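Lmo2184 protein (Listeria monocytogenes serovar 1/2a, PDB 5JOQ) probably binds heme as the membrane-anchored substrate-binding lipoprotein of an ABC transporter involved in iron uptake. Local coordinates at residues A[49-54]-A[131-136]; A[43-48]-A[56-61]; A[198-203]-A[217-222]. All blocks are in the same frame, centred on the assembly; numbering follows the deposited sequence.

Overall arrangement
From the N terminus, helix 42-50 supplies both early contacts. Interaction 2 folds residues 43-48 onto 56-61 and closes a short loop of seven intervening residues. Interaction 1 starts directly after 43-48, at 49-54, and reaches over 76 residues to 131-136 on helix 123-136. Its segments alternate with those of interaction 2, so the two cross, and they touch where L133 packs on I47 and M48. Together they wedge helix 42-50 between strand 57-58 and helix 123-136. Interaction 3 follows in series, closing a 13-residue loop between strand 198-199 and the end of helix 213-219. It lies on the opposite side of the chain's centre, about 37 Å between centres from interaction 2.

Interaction 1: A[49-54]-A[131-136]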
ATOM      1  N   ASP A  49     -15.377 -23.738   4.533  1.00 17.58           N
ATOM      2  CA  ASP A  49     -15.017 -24.826   3.630  1.00 20.00           C
ATOM      3  C   ASP A  49     -14.661 -26.097   4.402  1.00 19.69           C
ATOM      4  O   ASP A  49     -15.064 -27.199   4.017  1.00 20.73           O
ATOM      5  CB  ASP A  49     -13.855 -24.385   2.735  1.00 21.85           C
ATOM      6  CG  ASP A  49     -13.360 -25.508   1.819  1.00 28.56           C
ATOM      7  OD1 ASP A  49     -14.180 -26.055   1.045  1.00 28.25           O
ATOM      8  OD2 ASP A  49     -12.154 -25.834   1.874  1.00 30.47           O
ATOM      9  N   LYS A  50     -13.857 -25.973   5.464  1.00 18.03           N
ATOM     10  CA  LYS A  50     -13.488 -27.148   6.253  1.00 21.63           C
ATOM     11  C   LYS A  50     -14.695 -27.734   6.959  1.00 22.33           C
ATOM     12  O   LYS A  50     -14.711 -28.936   7.239  1.00 22.90           O
ATOM     13  CB  LYS A  50     -12.415 -26.799   7.292  1.00 18.01           C
ATOM     14  CG  LYS A  50     -11.064 -26.356   6.670  1.00 19.98           C
ATOM     15  CD  LYS A  50     -10.351 -27.482   5.956  1.00 26.52           C
ATOM     16  CE  LYS A  50      -8.981 -26.953   5.420  1.00 30.95           C
ATOM     17  NZ  LYS A  50      -8.454 -27.768   4.301  1.00 34.38           N
ATOM     18  N   LEU A  51     -15.702 -26.901   7.264  1.00 17.34           N
ATOM     19  CA  LEU A  51     -16.937 -27.386   7.874  1.00 20.48           C
ATOM     20  C   LEU A  51     -17.938 -27.909   6.859  1.00 20.26           C
ATOM     21  O   LEU A  51     -19.027 -28.359   7.253  1.00 20.83           O
ATOM     22  CB  LEU A  51     -17.586 -26.273   8.710  1.00 17.71           C
ATOM     23  CG  LEU A  51     -16.762 -25.814   9.930  1.00 20.84           C
ATOM     24  CD1 LEU A  51     -17.563 -24.832  10.773  1.00 17.99           C
ATOM     25  CD2 LEU A  51     -16.260 -26.985  10.811  1.00 20.66           C
ATOM     26  N   ASP A  52     -17.614 -27.846   5.567  1.00 18.36           N
ATOM     27  CA  ASP A  52     -18.486 -28.370   4.515  1.00 21.80           C
ATOM     28  C   ASP A  52     -19.849 -27.673   4.530  1.00 24.35           C
ATOM     29  O   ASP A  52     -20.907 -28.310   4.430  1.00 23.62           O
ATOM     30  CB  ASP A  52     -18.641 -29.889   4.660  1.00 25.18           C
ATOM     31  CG  ASP A  52     -19.338 -30.545   3.459  1.00 31.84           C
ATOM     32  OD1 ASP A  52     -19.443 -29.932   2.368  1.00 29.70           O
ATOM     33  OD2 ASP A  52     -19.772 -31.708   3.610  1.00 33.78           O
ATOM     34  N   LEU A  53     -19.821 -26.336   4.639  1.00 22.46           N
ATOM     35  CA  LEU A  53     -21.026 -25.524   4.655  1.00 19.74           C
ATOM     36  C   LEU A  53     -21.150 -24.702   3.376  1.00 24.38           C
ATOM     37  O   LEU A  53     -20.171 -24.082   2.951  1.00 24.64           O
ATOM     38  CB  LEU A  53     -21.006 -24.585   5.865  1.00 18.45           C
ATOM     39  CG  LEU A  53     -21.329 -25.317   7.181  1.00 17.60           C
ATOM     40  CD1 LEU A  53     -20.940 -24.469   8.375  1.00 17.17           C
ATOM     41  CD2 LEU A  53     -22.831 -25.698   7.219  1.00 18.49           C
ATOM     42  N   PRO A  54     -22.328 -24.648   2.760  1.00 24.70           N
ATOM     43  CA  PRO A  54     -22.522 -23.736   1.631  1.00 27.49           C
ATOM     44  C   PRO A  54     -22.640 -22.297   2.121  1.00 26.11           C
ATOM     45  O   PRO A  54     -22.992 -22.026   3.275  1.00 25.16           O
ATOM     46  CB  PRO A  54     -23.823 -24.229   0.992  1.00 29.23           C
ATOM     47  CG  PRO A  54     -24.565 -24.870   2.094  1.00 30.95           C
ATOM     48  CD  PRO A  54     -23.547 -25.414   3.073  1.00 27.53           C
ATOM     49  N   LYS A 131     -15.743 -24.738  17.251  1.00 13.11           N
ATOM     50  CA  LYS A 131     -16.671 -25.630  17.946  1.00 13.02           C
ATOM     51  C   LYS A 131     -18.101 -25.083  17.895  1.00 13.81           C
ATOM     52  O   LYS A 131     -19.062 -25.826  17.645  1.00 15.66           O
ATOM     53  CB  LYS A 131     -16.203 -25.807  19.398  1.00 10.73           C
ATOM     54  CG  LYS A 131     -17.167 -26.587  20.313  1.00 12.30           C
ATOM     55  CD  LYS A 131     -16.608 -26.687  21.779  1.00 12.48           C
ATOM     56  CE  LYS A 131     -17.567 -27.492  22.769  1.00 15.85           C
ATOM     57  NZ  LYS A 131     -16.957 -27.757  24.182  1.00 15.86           N
ATOM     58  N   ASN A 132     -18.269 -23.794  18.187  1.00 14.03           N
ATOM     59  CA  ASN A 132     -19.623 -23.223  18.262  1.00 14.74           C
ATOM     60  C   ASN A 132     -20.297 -23.159  16.886  1.00 13.40           C
ATOM     61  O   ASN A 132     -21.516 -23.356  16.771  1.00 14.11           O
ATOM     62  CB  ASN A 132     -19.553 -21.844  18.938  1.00 19.85           C
ATOM     63  CG  ASN A 132     -19.166 -21.946  20.447  1.00 30.66           C
ATOM     64  OD1 ASN A 132     -19.221 -23.017  21.029  1.00 35.24           O
ATOM     65  ND2 ASN A 132     -18.787 -20.840  21.050  1.00 38.56           N
ATOM     66  N   LEU A 133     -19.525 -22.889  15.831  1.00 13.27           N
ATOM     67  CA  LEU A 133     -20.059 -22.960  14.468  1.00 14.72           C
ATOM     68  C   LEU A 133     -20.524 -24.370  14.119  1.00 16.59           C
ATOM     69  O   LEU A 133     -21.574 -24.548  13.472  1.00 18.55           O
ATOM     70  CB  LEU A 133     -18.983 -22.516  13.462  1.00 12.28           C
ATOM     71  CG  LEU A 133     -18.648 -21.009  13.440  1.00 15.41           C
ATOM     72  CD1 LEU A 133     -17.372 -20.815  12.648  1.00 15.35           C
ATOM     73  CD2 LEU A 133     -19.867 -20.202  12.827  1.00 13.84           C
ATOM     74  N   GLY A 134     -19.746 -25.382  14.515  1.00 15.15           N
ATOM     75  CA  GLY A 134     -20.193 -26.771  14.353  1.00 13.16           C
ATOM     76  C   GLY A 134     -21.546 -27.014  14.986  1.00 14.03           C
ATOM     77  O   GLY A 134     -22.443 -27.624  14.380  1.00 14.98           O
ATOM     78  N   ALA A 135     -21.709 -26.575  16.239  1.00 13.97           N
ATOM     79  CA  ALA A 135     -22.994 -26.743  16.915  1.00 16.50           C
ATOM     80  C   ALA A 135     -24.093 -25.938  16.233  1.00 19.34           C
ATOM     81  O   ALA A 135     -25.226 -26.406  16.099  1.00 17.25           O
ATOM     82  CB  ALA A 135     -22.880 -26.310  18.377  1.00 18.97           C
ATOM     83  N   LYS A 136     -23.784 -24.705  15.829  1.00 18.78           N
ATOM     84  CA  LYS A 136     -24.830 -23.843  15.280  1.00 21.95           C
ATOM     85  C   LYS A 136     -25.336 -24.371  13.943  1.00 18.40           C
ATOM     86  O   LYS A 136     -26.533 -24.296  13.656  1.00 18.62           O
ATOM     87  CB  LYS A 136     -24.300 -22.415  15.147  1.00 24.44           C
ATOM     88  CG  LYS A 136     -25.381 -21.397  14.824  1.00 41.07           C
ATOM     89  CD  LYS A 136     -24.855 -19.970  15.034  1.00 50.92           C
ATOM     90  CE  LYS A 136     -25.929 -18.916  14.715  1.00 56.82           C
ATOM     91  NZ  LYS A 136     -27.272 -19.160  15.364  1.00 59.05           N
TER
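L51, just past the end of helix 42-50, packs on L133 of helix 123-136 in a small contact, mostly hydrocarbon. Along the first segment, D49 gives its backbone to the helix end: D52 N donates to D49 O at 3.1 Å. The D49 side chain touches P66 and R68. K50, on the last helical turn, runs its long aliphatic chain past L146 and L274, which suits a lysine at an exposed site.

L51 carries the contact. Its CG lies beside the backbone N and anti to the carbonyl carbon (chi1 -65°), and CD1 then extends away from CA (chi2 -173°), which carries this methyl across to the other helix. There CD1 meets L133 CB at 3.8 Å, and the two leucine side chains cross at about a right angle. L51 CD1 also comes to 4.4 Å from G134 N, and the nearest alpha carbons, L51 CA and G134 CA, are 7.3 Å apart.

D52 has positive phi (60°) and ends the helix in a Schellman motif, whose second bond is probably the one from L53 N to M48 O. The exposed D52 carboxylate can face solvent and pair with R68, in a salt bridge through OD1, while the backbone makes the turn; D52 O accepts from R139 NH2. L53 turns its side chain inward again, against M48 and R139, while its carbonyl takes the hydroxyl of Y69.

Beyond the pair, L51 also rests on E142 and A143 of helix 140-161, and L133 on I47, M48 and L95. The contact therefore sits where the C-terminal end of helix 42-50, helices 123-136 and 140-161, and strand 93-97 converge.

Interaction 2: A[43-48]-A[56-61]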
ATOM      1  N   ALA A  43     -10.525 -15.582   6.194  1.00 17.80           N
ATOM      2  CA  ALA A  43     -10.337 -16.592   7.246  1.00 18.79           C
ATOM      3  C   ALA A  43     -11.628 -17.350   7.550  1.00 17.65           C
ATOM      4  O   ALA A  43     -11.607 -18.577   7.732  1.00 16.36           O
ATOM      5  CB  ALA A  43      -9.806 -15.935   8.517  1.00 18.72           C
ATOM      6  N   ILE A  44     -12.758 -16.644   7.664  1.00 16.65           N
ATOM      7  CA  ILE A  44     -14.011 -17.343   7.978  1.00 16.14           C
ATOM      8  C   ILE A  44     -14.422 -18.226   6.812  1.00 18.32           C
ATOM      9  O   ILE A  44     -14.911 -19.349   7.009  1.00 17.59           O
ATOM     10  CB  ILE A  44     -15.126 -16.336   8.348  1.00 16.88           C
ATOM     11  CG1 ILE A  44     -14.811 -15.678   9.705  1.00 15.73           C
ATOM     12  CG2 ILE A  44     -16.523 -17.018   8.376  1.00 12.47           C
ATOM     13  CD1 ILE A  44     -15.585 -14.364   9.900  1.00 18.13           C
ATOM     14  N   THR A  45     -14.222 -17.741   5.576  1.00 16.72           N
ATOM     15  CA  THR A  45     -14.594 -18.521   4.398  1.00 17.90           C
ATOM     16  C   THR A  45     -13.844 -19.844   4.364  1.00 18.04           C
ATOM     17  O   THR A  45     -14.411 -20.881   3.994  1.00 20.35           O
ATOM     18  CB  THR A  45     -14.301 -17.720   3.111  1.00 22.26           C
ATOM     19  OG1 THR A  45     -15.044 -16.491   3.105  1.00 20.33           O
ATOM     20  CG2 THR A  45     -14.747 -18.520   1.904  1.00 22.27           C
ATOM     21  N   GLU A  46     -12.561 -19.823   4.730  1.00 16.00           N
ATOM     22  CA  GLU A  46     -11.768 -21.054   4.802  1.00 19.38           C
ATOM     23  C   GLU A  46     -12.302 -22.009   5.872  1.00 20.38           C
ATOM     24  O   GLU A  46     -12.317 -23.239   5.679  1.00 19.12           O
ATOM     25  CB  GLU A  46     -10.306 -20.702   5.079  1.00 15.38           C
ATOM     26  CG  GLU A  46      -9.675 -19.891   3.908  1.00 17.05           C
ATOM     27  CD  GLU A  46      -8.277 -19.356   4.248  1.00 24.58           C
ATOM     28  OE1 GLU A  46      -7.928 -19.233   5.455  1.00 26.01           O
ATOM     29  OE2 GLU A  46      -7.533 -19.063   3.289  1.00 24.93           O
ATOM     30  N   ILE A  47     -12.738 -21.469   7.008  1.00 13.83           N
ATOM     31  CA  ILE A  47     -13.334 -22.324   8.035  1.00 13.54           C
ATOM     32  C   ILE A  47     -14.626 -22.947   7.518  1.00 18.80           C
ATOM     33  O   ILE A  47     -14.882 -24.135   7.729  1.00 16.65           O
ATOM     34  CB  ILE A  47     -13.544 -21.527   9.337  1.00 12.35           C
ATOM     35  CG1 ILE A  47     -12.180 -21.342  10.042  1.00 13.73           C
ATOM     36  CG2 ILE A  47     -14.542 -22.267  10.268  1.00 12.39           C
ATOM     37  CD1 ILE A  47     -12.186 -20.248  11.121  1.00 12.11           C
ATOM     38  N   MET A  48     -15.462 -22.157   6.836  1.00 14.76           N
ATOM     39  CA  MET A  48     -16.712 -22.700   6.297  1.00 17.05           C
ATOM     40  C   MET A  48     -16.448 -23.848   5.319  1.00 17.94           C
ATOM     41  O   MET A  48     -17.194 -24.841   5.279  1.00 18.53           O
ATOM     42  CB  MET A  48     -17.489 -21.571   5.607  1.00 19.83           C
ATOM     43  CG  MET A  48     -17.950 -20.452   6.521  1.00 18.16           C
ATOM     44  SD  MET A  48     -19.329 -21.027   7.528  1.00 28.96           S
ATOM     45  CE  MET A  48     -18.514 -21.099   9.026  1.00 16.31           C
ATOM     46  N   VAL A  56     -24.015 -18.222   0.852  1.00 28.87           N
ATOM     47  CA  VAL A  56     -24.643 -17.319  -0.110  1.00 30.62           C
ATOM     48  C   VAL A  56     -23.833 -16.037  -0.318  1.00 28.96           C
ATOM     49  O   VAL A  56     -24.037 -15.349  -1.325  1.00 30.64           O
ATOM     50  CB  VAL A  56     -26.103 -16.969   0.279  1.00 31.02           C
ATOM     51  CG1 VAL A  56     -26.955 -18.242   0.351  1.00 32.54           C
ATOM     52  CG2 VAL A  56     -26.169 -16.199   1.594  1.00 29.03           C
ATOM     53  N   GLY A  57     -22.900 -15.747   0.566  1.00 26.35           N
ATOM     54  CA  GLY A  57     -22.067 -14.589   0.383  1.00 26.50           C
ATOM     55  C   GLY A  57     -20.634 -14.799   0.806  1.00 30.36           C
ATOM     56  O   GLY A  57     -20.367 -15.461   1.793  1.00 23.30           O
ATOM     57  N   ILE A  58     -19.721 -14.193   0.063  1.00 27.05           N
ATOM     58  CA  ILE A  58     -18.307 -14.238   0.361  1.00 24.32           C
ATOM     59  C   ILE A  58     -17.747 -12.819   0.287  1.00 24.74           C
ATOM     60  O   ILE A  58     -18.361 -11.951  -0.292  1.00 26.66           O
ATOM     61  CB  ILE A  58     -17.509 -15.135  -0.585  1.00 27.31           C
ATOM     62  CG1 ILE A  58     -17.790 -14.785  -2.048  1.00 27.46           C
ATOM     63  CG2 ILE A  58     -17.784 -16.602  -0.294  1.00 24.91           C
ATOM     64  CD1 ILE A  58     -16.811 -15.410  -3.005  1.00 28.67           C
ATOM     65  N   PRO A  59     -16.538 -12.607   0.925  1.00 24.22           N
ATOM     66  CA  PRO A  59     -16.016 -11.234   0.811  1.00 25.45           C
ATOM     67  C   PRO A  59     -15.421 -10.963  -0.566  1.00 28.50           C
ATOM     68  O   PRO A  59     -15.103 -11.894  -1.277  1.00 26.62           O
ATOM     69  CB  PRO A  59     -14.880 -11.211   1.817  1.00 22.71           C
ATOM     70  CG  PRO A  59     -14.288 -12.546   1.678  1.00 21.93           C
ATOM     71  CD  PRO A  59     -15.491 -13.426   1.683  1.00 22.03           C
ATOM     72  N   SER A  60     -15.259  -9.687  -0.907  1.00 28.87           N
ATOM     73  CA  SER A  60     -14.622  -9.312  -2.152  1.00 32.32           C
ATOM     74  C   SER A  60     -13.169  -9.211  -1.753  1.00 32.00           C
ATOM     75  O   SER A  60     -12.815  -8.447  -0.879  1.00 30.70           O
ATOM     76  CB  SER A  60     -15.109  -7.961  -2.653  1.00 33.70           C
ATOM     77  OG  SER A  60     -16.504  -7.930  -2.793  1.00 36.19           O
ATOM     78  N   SER A  61     -12.326 -10.006  -2.375  1.00 33.76           N
ATOM     79  CA  SER A  61     -10.925  -9.983  -2.036  1.00 34.54           C
ATOM     80  C   SER A  61     -10.037 -10.409  -3.178  1.00 35.36           C
ATOM     81  O   SER A  61     -10.443 -11.173  -4.014  1.00 34.25           O
ATOM     82  CB  SER A  61     -10.708 -10.924  -0.835  1.00 33.12           C
ATOM     83  OG  SER A  61      -9.376 -11.331  -0.663  1.00 34.37           O
TER
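T45, in the first turn of helix 42-50, faces the extended segment 56-61 at I58 and P59; T45 CA and I58 CA, the nearest pair of alpha carbons, are 7.0 Å apart. The segment is only weakly bonded as a strand at 57-58, where I58 pairs through its backbone with K73 and T75 of strand 73-77. P59 has no N-H to donate, and the pairing resumes at S60 with G76.

Backbone bonds of V56 with I37 and of G57 with A39 set the chain around the weak strand 57-58 beside strand 37-39. With helix 42-50 between them, the order resembles a beta-alpha-beta unit in the N-terminal lobe of this periplasmic-binding-protein fold. The chain returns past the helix and lays I58 and P59 against T45.

The branches of T45 divide the work. With chi1 at -60°, OG1 lies beside the backbone N, and its bond runs to T41 O, just ahead of the helix, so the buried hydroxyl is satisfied by the chain leading into it. T45 OG1 also lies 3.4 Å from P59 CD, the ring carbon next to the proline nitrogen. CG2 of T45 is anti to the backbone N and approaches I58 CG2 at 4.2 Å, a looser methyl-to-methyl contact. I58 offers only this branch to the helix; its longer arm leads away. T45 also packs against A39 and Y69.

Interaction 3: A[198-203]-A[217-222]; sequences ENVIKD and QSANPD
V200, just past strand 198-199, faces the chain leaving helix 213-219, and the backbones come closest at V200 CA and P221 CA, 6.4 Å apart. V200 provides the first segment's whole side of the contact. Its CG1 lies beside the backbone N (chi1 -72°) and reaches P221 CB at 3.8 Å and P221 CA at 4.0 Å, so this methyl sits against one corner of the proline ring. Valine's short side chain keeps V200 CB close to A219 CB, 4.4 Å away, while one branch, CG1, meets P221. Between these two partners, N220 adopts positive phi as the helix ends and turns its side chain away; A219 and P221 both face V200, from directions roughly at right angles.

The turn carrying V200 is held by polar groups of its own segment. N199 OD1 accepts from I201 N at 3.0 Å, nearly straight at 164°, although the N-H comes in tilted from the amide plane; this is an Asx turn with V200 in its middle. K202 NZ folds back to N199 O, 2.9 Å away, in the carbonyl plane. N199 ND2 bonds to V182 O.

L170 of strand 168-173 touches both V200 and P221, and L216 also packs on V200, completing a small apolar patch. The Asx turn and the K202 to N199 O bond probably hold the turn, with a salt bridge from K202 to E198 a weak addition. The join to 217-222 instead rests on nondirectional van der Waals packing, shielded from water at the buried V200 and P221, with A219 at the more open edge.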
ATOM      1  N   GLU A 198       8.919 -14.740  25.409  1.00 14.48           N
ATOM      2  CA  GLU A 198       8.479 -13.957  26.566  1.00 15.45           C
ATOM      3  C   GLU A 198       8.306 -12.491  26.156  1.00 11.79           C
ATOM      4  O   GLU A 198       9.288 -11.780  25.942  1.00 14.12           O
ATOM      5  CB  GLU A 198       9.493 -14.084  27.707  1.00 21.49           C
ATOM      6  CG  GLU A 198       9.183 -13.206  28.900  1.00 26.20           C
ATOM      7  CD  GLU A 198      10.292 -13.248  29.973  1.00 33.48           C
ATOM      8  OE1 GLU A 198      11.089 -14.224  30.000  1.00 35.39           O
ATOM      9  OE2 GLU A 198      10.369 -12.295  30.775  1.00 34.12           O
ATOM     10  N   ASN A 199       7.054 -12.029  26.076  1.00 10.75           N
ATOM     11  CA  ASN A 199       6.770 -10.656  25.653  1.00 10.21           C
ATOM     12  C   ASN A 199       7.411  -9.711  26.661  1.00 14.07           C
ATOM     13  O   ASN A 199       7.319  -9.935  27.876  1.00 12.68           O
ATOM     14  CB  ASN A 199       5.244 -10.455  25.608  1.00 13.25           C
ATOM     15  CG  ASN A 199       4.826  -9.293  24.711  1.00 13.64           C
ATOM     16  OD1 ASN A 199       5.380  -8.199  24.809  1.00 11.71           O
ATOM     17  ND2 ASN A 199       3.870  -9.540  23.825  1.00 10.98           N
ATOM     18  N   VAL A 200       8.081  -8.658  26.180  1.00 12.83           N
ATOM     19  CA  VAL A 200       8.619  -7.696  27.136  1.00 12.72           C
ATOM     20  C   VAL A 200       7.510  -6.946  27.854  1.00 17.38           C
ATOM     21  O   VAL A 200       7.771  -6.337  28.893  1.00 18.59           O
ATOM     22  CB  VAL A 200       9.575  -6.660  26.491  1.00 16.13           C
ATOM     23  CG1 VAL A 200      10.881  -7.322  26.110  1.00 18.06           C
ATOM     24  CG2 VAL A 200       8.908  -5.937  25.281  1.00 14.26           C
ATOM     25  N   ILE A 201       6.297  -6.932  27.311  1.00 12.63           N
ATOM     26  CA  ILE A 201       5.149  -6.262  27.935  1.00 16.18           C
ATOM     27  C   ILE A 201       4.378  -7.292  28.717  1.00 17.64           C
ATOM     28  O   ILE A 201       4.018  -8.339  28.175  1.00 22.74           O
ATOM     29  CB  ILE A 201       4.220  -5.596  26.893  1.00 25.02           C
ATOM     30  CG1 ILE A 201       4.981  -4.573  26.089  1.00 24.75           C
ATOM     31  CG2 ILE A 201       3.083  -4.892  27.599  1.00 26.96           C
ATOM     32  CD1 ILE A 201       5.601  -3.486  26.966  1.00 26.10           C
ATOM     33  N   LYS A 202       4.123  -7.011  29.994  1.00 16.65           N
ATOM     34  CA  LYS A 202       3.430  -7.961  30.840  1.00 19.84           C
ATOM     35  C   LYS A 202       2.324  -7.268  31.607  1.00 19.24           C
ATOM     36  O   LYS A 202       2.374  -6.066  31.862  1.00 20.20           O
ATOM     37  CB  LYS A 202       4.389  -8.634  31.836  1.00 28.13           C
ATOM     38  CG  LYS A 202       5.463  -9.437  31.154  1.00 31.17           C
ATOM     39  CD  LYS A 202       6.429 -10.034  32.160  1.00 39.76           C
ATOM     40  CE  LYS A 202       7.624 -10.683  31.440  1.00 46.37           C
ATOM     41  NZ  LYS A 202       8.402  -9.711  30.577  1.00 45.82           N
ATOM     42  N   ASP A 203       1.385  -8.065  32.070  1.00 20.05           N
ATOM     43  CA  ASP A 203       0.350  -7.574  32.936  1.00 24.73           C
ATOM     44  C   ASP A 203      -0.366  -6.346  32.388  1.00 26.71           C
ATOM     45  O   ASP A 203      -0.567  -5.366  33.069  1.00 27.89           O
ATOM     46  CB  ASP A 203       0.913  -7.392  34.355  1.00 30.73           C
ATOM     47  CG  ASP A 203       1.747  -8.611  34.830  1.00 41.32           C
ATOM     48  OD1 ASP A 203       1.413  -9.764  34.519  1.00 43.24           O
ATOM     49  OD2 ASP A 203       2.755  -8.418  35.524  1.00 44.31           O
ATOM     50  N   GLN A 217      13.550   0.280  25.299  1.00 11.85           N
ATOM     51  CA  GLN A 217      14.999   0.151  25.131  1.00 12.24           C
ATOM     52  C   GLN A 217      15.650  -0.391  26.396  1.00 15.56           C
ATOM     53  O   GLN A 217      16.568  -1.223  26.339  1.00 18.78           O
ATOM     54  CB  GLN A 217      15.610   1.506  24.755  1.00 12.72           C
ATOM     55  CG  GLN A 217      17.144   1.383  24.470  1.00 13.19           C
ATOM     56  CD  GLN A 217      17.761   2.711  24.004  1.00 14.34           C
ATOM     57  OE1 GLN A 217      17.260   3.321  23.070  1.00 16.41           O
ATOM     58  NE2 GLN A 217      18.814   3.157  24.665  1.00 14.58           N
ATOM     59  N   SER A 218      15.219   0.093  27.547  1.00 13.65           N
ATOM     60  CA  SER A 218      15.763  -0.407  28.806  1.00 13.88           C
ATOM     61  C   SER A 218      15.373  -1.871  29.021  1.00 14.46           C
ATOM     62  O   SER A 218      16.153  -2.658  29.570  1.00 14.78           O
ATOM     63  CB  SER A 218      15.244   0.456  29.955  1.00 21.35           C
ATOM     64  OG  SER A 218      15.722   0.007  31.196  1.00 22.36           O
ATOM     65  N   ALA A 219      14.177  -2.257  28.603  1.00 14.89           N
ATOM     66  CA  ALA A 219      13.797  -3.664  28.733  1.00 18.25           C
ATOM     67  C   ALA A 219      14.681  -4.543  27.853  1.00 20.30           C
ATOM     68  O   ALA A 219      14.938  -5.712  28.185  1.00 17.33           O
ATOM     69  CB  ALA A 219      12.328  -3.856  28.381  1.00 14.47           C
ATOM     70  N   ASN A 220      15.128  -4.002  26.724  1.00 17.45           N
ATOM     71  CA  ASN A 220      16.142  -4.611  25.866  1.00 17.31           C
ATOM     72  C   ASN A 220      15.660  -5.971  25.344  1.00 18.40           C
ATOM     73  O   ASN A 220      16.210  -7.004  25.744  1.00 15.40           O
ATOM     74  CB  ASN A 220      17.450  -4.758  26.666  1.00 20.57           C
ATOM     75  CG  ASN A 220      18.659  -5.098  25.792  1.00 25.65           C
ATOM     76  OD1 ASN A 220      18.687  -4.818  24.595  1.00 29.18           O
ATOM     77  ND2 ASN A 220      19.687  -5.674  26.407  1.00 26.51           N
ATOM     78  N   PRO A 221      14.647  -6.034  24.482  1.00 12.79           N
ATOM     79  CA  PRO A 221      14.214  -7.347  23.976  1.00 11.77           C
ATOM     80  C   PRO A 221      15.339  -8.036  23.214  1.00 14.84           C
ATOM     81  O   PRO A 221      16.125  -7.395  22.515  1.00 13.62           O
ATOM     82  CB  PRO A 221      13.028  -7.022  23.050  1.00 12.30           C
ATOM     83  CG  PRO A 221      13.302  -5.545  22.622  1.00 10.91           C
ATOM     84  CD  PRO A 221      13.855  -4.922  23.910  1.00 11.61           C
ATOM     85  N   ASP A 222      15.418  -9.358  23.359  1.00 13.79           N
ATOM     86  CA  ASP A 222      16.350 -10.129  22.534  1.00 14.76           C
ATOM     87  C   ASP A 222      16.014  -9.988  21.054  1.00 14.33           C
ATOM     88  O   ASP A 222      16.904  -9.899  20.197  1.00 13.93           O
ATOM     89  CB  ASP A 222      16.274 -11.599  22.929  1.00 15.77           C
ATOM     90  CG  ASP A 222      16.830 -11.861  24.317  1.00 21.76           C
ATOM     91  OD1 ASP A 222      17.849 -11.251  24.652  1.00 19.75           O
ATOM     92  OD2 ASP A 222      16.226 -12.667  25.058  1.00 18.21           O
TER